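Local atomic coordinates of poly-beta-hydroxybuterate polymerase (Cupriavidus necator, PDB entry 5T6O), a protein that builds the polyester polyhydroxybutyrate by polymerization without a template, probably as an acyltransferase, this chain being its catalytic domain with an alpha/beta hydrolase fold. Residues Leu256-Gly260 / Val261-Leu265; Gly307-Ala310 / Gly311-Asn314. The protein carries 1 engineered substitution. One frame throughout, in Å; residues are numbered along the deposited sequence. Where two conformers were deposited one is given.

Contact 1: residues Leu256-Gly260 / Val261-Leu265; sequences LTVCG and VPVDL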
# COMPACT_ATOMS: atom_id res chain seq x y z
N LEU A 256 -11.91 -4.35 -28.69
CA LEU A 256 -11.71 -3.12 -29.46
C LEU A 256 -11.51 -3.41 -30.94
O LEU A 256 -10.83 -4.37 -31.31
CB LEU A 256 -10.50 -2.34 -28.93
CG LEU A 256 -10.51 -1.95 -27.46
CD1 LEU A 256 -9.19 -1.30 -27.05
CD2 LEU A 256 -11.69 -1.02 -27.17
N THR A 257 -12.10 -2.57 -31.78
CA THR A 257 -11.88 -2.63 -33.22
C THR A 257 -10.98 -1.47 -33.62
O THR A 257 -11.25 -0.31 -33.29
CB THR A 257 -13.20 -2.57 -34.00
OG1 THR A 257 -13.87 -3.83 -33.89
CG2 THR A 257 -12.93 -2.27 -35.47
N VAL A 258 -9.88 -1.80 -34.30
CA VAL A 258 -8.86 -0.84 -34.68
C VAL A 258 -8.50 -1.11 -36.13
O VAL A 258 -8.22 -2.26 -36.49
CB VAL A 258 -7.61 -0.96 -33.78
CG1 VAL A 258 -6.44 -0.08 -34.32
CG2 VAL A 258 -7.96 -0.59 -32.33
N CYS A 259 -8.54 -0.07 -36.96
CA CYS A 259 -8.21 -0.17 -38.39
C CYS A 259 -8.98 -1.30 -39.07
O CYS A 259 -8.45 -2.03 -39.91
CB CYS A 259 -6.71 -0.35 -38.59
SG CYS A 259 -5.72 1.04 -38.00
N GLY A 260 -10.24 -1.47 -38.67
CA GLY A 260 -11.15 -2.38 -39.33
C GLY A 260 -11.13 -3.82 -38.84
O GLY A 260 -11.83 -4.65 -39.43
N VAL A 261 -10.36 -4.15 -37.80
CA VAL A 261 -10.31 -5.53 -37.31
C VAL A 261 -10.34 -5.54 -35.79
O VAL A 261 -9.94 -4.57 -35.12
CB VAL A 261 -9.04 -6.27 -37.80
CG1 VAL A 261 -9.10 -6.49 -39.31
CG2 VAL A 261 -7.78 -5.52 -37.39
N PRO A 262 -10.84 -6.64 -35.21
CA PRO A 262 -10.79 -6.79 -33.75
C PRO A 262 -9.36 -6.98 -33.28
O PRO A 262 -8.55 -7.63 -33.96
CB PRO A 262 -11.64 -8.04 -33.49
CG PRO A 262 -12.44 -8.25 -34.76
CD PRO A 262 -11.54 -7.76 -35.85
N VAL A 263 -9.04 -6.42 -32.12
CA VAL A 263 -7.70 -6.50 -31.54
C VAL A 263 -7.68 -7.63 -30.52
O VAL A 263 -8.34 -7.56 -29.48
CB VAL A 263 -7.28 -5.18 -30.90
CG1 VAL A 263 -5.95 -5.35 -30.17
CG2 VAL A 263 -7.19 -4.08 -31.95
N ASP A 264 -6.90 -8.67 -30.81
CA ASP A 264 -6.63 -9.77 -29.89
C ASP A 264 -5.12 -9.85 -29.74
O ASP A 264 -4.43 -10.32 -30.65
CB ASP A 264 -7.21 -11.08 -30.42
CG ASP A 264 -6.96 -12.27 -29.49
OD1 ASP A 264 -6.21 -12.16 -28.49
OD2 ASP A 264 -7.52 -13.35 -29.78
N LEU A 265 -4.60 -9.39 -28.60
CA LEU A 265 -3.15 -9.36 -28.42
C LEU A 265 -2.54 -10.75 -28.46
O LEU A 265 -1.34 -10.89 -28.75
CB LEU A 265 -2.78 -8.68 -27.10
CG LEU A 265 -3.12 -7.19 -26.94
CD1 LEU A 265 -2.90 -6.74 -25.50
CD2 LEU A 265 -2.30 -6.33 -27.90
O HOH W 1 -9.27 -5.43 -27.93

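Contact 2: residues Gly307-Ala310 / Gly311-Asn314; sequences GHIA and GVIN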
# COMPACT_ATOMS: atom_id res chain seq x y z
N GLY A 307 14.13 3.10 -11.20
CA GLY A 307 12.93 3.79 -11.63
C GLY A 307 12.64 3.67 -13.12
O GLY A 307 13.24 2.89 -13.86
N HIS A 308 11.68 4.50 -13.57
CA HIS A 308 11.16 4.44 -14.93
C HIS A 308 12.27 4.56 -15.97
O HIS A 308 12.40 3.71 -16.86
CB HIS A 308 10.11 5.54 -15.11
CG HIS A 308 9.46 5.57 -16.47
ND1 HIS A 308 8.75 4.50 -16.97
CD2 HIS A 308 9.41 6.54 -17.41
CE1 HIS A 308 8.29 4.82 -18.17
NE2 HIS A 308 8.67 6.05 -18.46
N ILE A 309 13.07 5.62 -15.89
CA ILE A 309 14.15 5.80 -16.87
C ILE A 309 15.46 5.20 -16.37
O ILE A 309 16.17 4.54 -17.13
CB ILE A 309 14.33 7.29 -17.23
CG1 ILE A 309 13.06 7.84 -17.88
CG2 ILE A 309 15.54 7.46 -18.16
CD1 ILE A 309 12.65 7.11 -19.15
N ALA A 310 15.79 5.42 -15.10
CA ALA A 310 17.05 4.87 -14.58
C ALA A 310 17.13 3.36 -14.79
O ALA A 310 18.21 2.83 -15.07
CB ALA A 310 17.20 5.21 -13.09
N GLY A 311 16.00 2.66 -14.69
CA GLY A 311 16.04 1.21 -14.83
C GLY A 311 16.23 0.77 -16.27
O GLY A 311 16.97 -0.19 -16.53
N VAL A 312 15.56 1.43 -17.21
CA VAL A 312 15.68 1.03 -18.61
C VAL A 312 17.01 1.48 -19.18
O VAL A 312 17.69 0.72 -19.88
CB VAL A 312 14.50 1.56 -19.44
CG1 VAL A 312 13.23 0.97 -18.96
CG2 VAL A 312 14.40 3.08 -19.38
N ILE A 313 17.41 2.71 -18.90
CA ILE A 313 18.64 3.26 -19.47
C ILE A 313 19.75 2.97 -18.46
O ILE A 313 20.13 3.82 -17.64
CB ILE A 313 18.51 4.77 -19.78
CG1 ILE A 313 17.32 5.02 -20.71
CG2 ILE A 313 19.83 5.32 -20.37
CD1 ILE A 313 17.26 4.13 -21.96
N ASN A 314 20.28 1.74 -18.51
CA ASN A 314 21.35 1.31 -17.61
C ASN A 314 22.41 0.60 -18.44
O ASN A 314 22.41 -0.64 -18.52
CB ASN A 314 20.81 0.40 -16.49
CG ASN A 314 21.88 0.01 -15.50
OD1 ASN A 314 22.87 0.74 -15.32
ND2 ASN A 314 21.72 -1.15 -14.86

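Contact 1: residues Leu256-Gly260 / Val261-Leu265
The carbonyl oxygen of L256 is held by V263 N at 2.8 Å, from the chain returning after the turn. This amide lies almost on the line of the carbonyl bond, with a C=O...N angle of 174°. P262 CA approaches the same oxygen at 3.4 Å and adds a CA-H...O contact. Two further backbone bonds close the ladder: V258 N gives its hydrogen to V261 O at 2.9 Å, and V261 N returns one to V258 O at 3.1 Å. The returning donor stands 58° out of the plane of the V258 carbonyl. This reciprocal pair spans a type I' turn, in which C259 and G260 both take positive phi, so 257-262 forms a tight beta hairpin with a two-residue loop. At the open end L256 N and V263 O are 4.9 Å apart, and one water bridges them, 3.0 Å from L256 N and 2.8 Å from V263 O.

The side chains of T257 and P262 emerge on one face, those of V258 and V261 on the other. In V258, CG1 is anti to the backbone N (chi1 172°), which leaves CG2 beside that nitrogen. V263 has the same rotamer, and the two valines meet obliquely, CG2 to CG2, at 3.6 Å. V258 also packs on I93 of helix 89-108, V131 of helix 120-134 and W239 of helix 234-246. The hairpin therefore lies with its valine face on helices, while T257 and P262 look outward. D90 OD2 accepts the C259 amide at the turn.

Chemically, the turn end has two direct amide bonds and the open end one direct bond and one water bridge, so the hairpin's shape rests on backbone bonding, while its attachment combines valine packing on helices with polar ties such as C259 N to D90.

Contact 2: residues Gly307-Ala310 / Gly311-Asn314
I309 and I313 both place CG2 anti to the backbone N and CG1 beside it (chi1 -62° and -56°), and their side chains run alongside each other in the same direction. I309 CG2 consequently meets I313 CG1 at 4.0 Å, one helical turn further on. The same pair is joined through the backbone, where I313 N donates to I309 O at 2.8 Å, with a C=O...N angle of 170°. I313 CB also rests against that oxygen, at 3.5 Å.

Two residues earlier, G311 N donates to G307 O at 2.9 Å, from well above the carbonyl plane. These two i to i+4 bonds define a short, weakly bonded helix, 308-312. It gives way at I313, the centre of an inverse gamma turn, where N314 N makes a weak bond of 3.1 Å to V312 O. V312 was modelled in two conformers, so the position of its methyl groups over the H308 and I309 carbonyls is less certain.

H308 turns away from the second half of the helix, and its ND1 bonds to D280. An Asp-His pair following late strands of an alpha/beta hydrolase is consistent with part of a catalytic triad. At the start of the helix, E164 of the second subunit accepts the amides of I309 and A310, one on each carboxylate oxygen. W347 and W348 donate through their indole NE1 atoms to G311 O and V312 O at its end. V312 packs on strand 272-277 and F118 of strand 113-118, and I309 touches F118 and also L222 and W225 of helix 220-227.

Contact 1 and contact 2 follow one another along the chain and lie on opposite sides of its centre, about 31 Å apart between centres and about 18 Å between nearest atoms, so neither touches the other. The more central is contact 2, about 13 Å from the chain's centre against about 20 Å for contact 1. It carries H308, whose partner is D280, and so probably borders the active site, and it meets a second subunit, whereas no other chain touches contact 1. Successive elements connect them indirectly: contact 2 packs on F118 of strand 113-118, and helix 120-134, which follows that strand, touches contact 1 through V131.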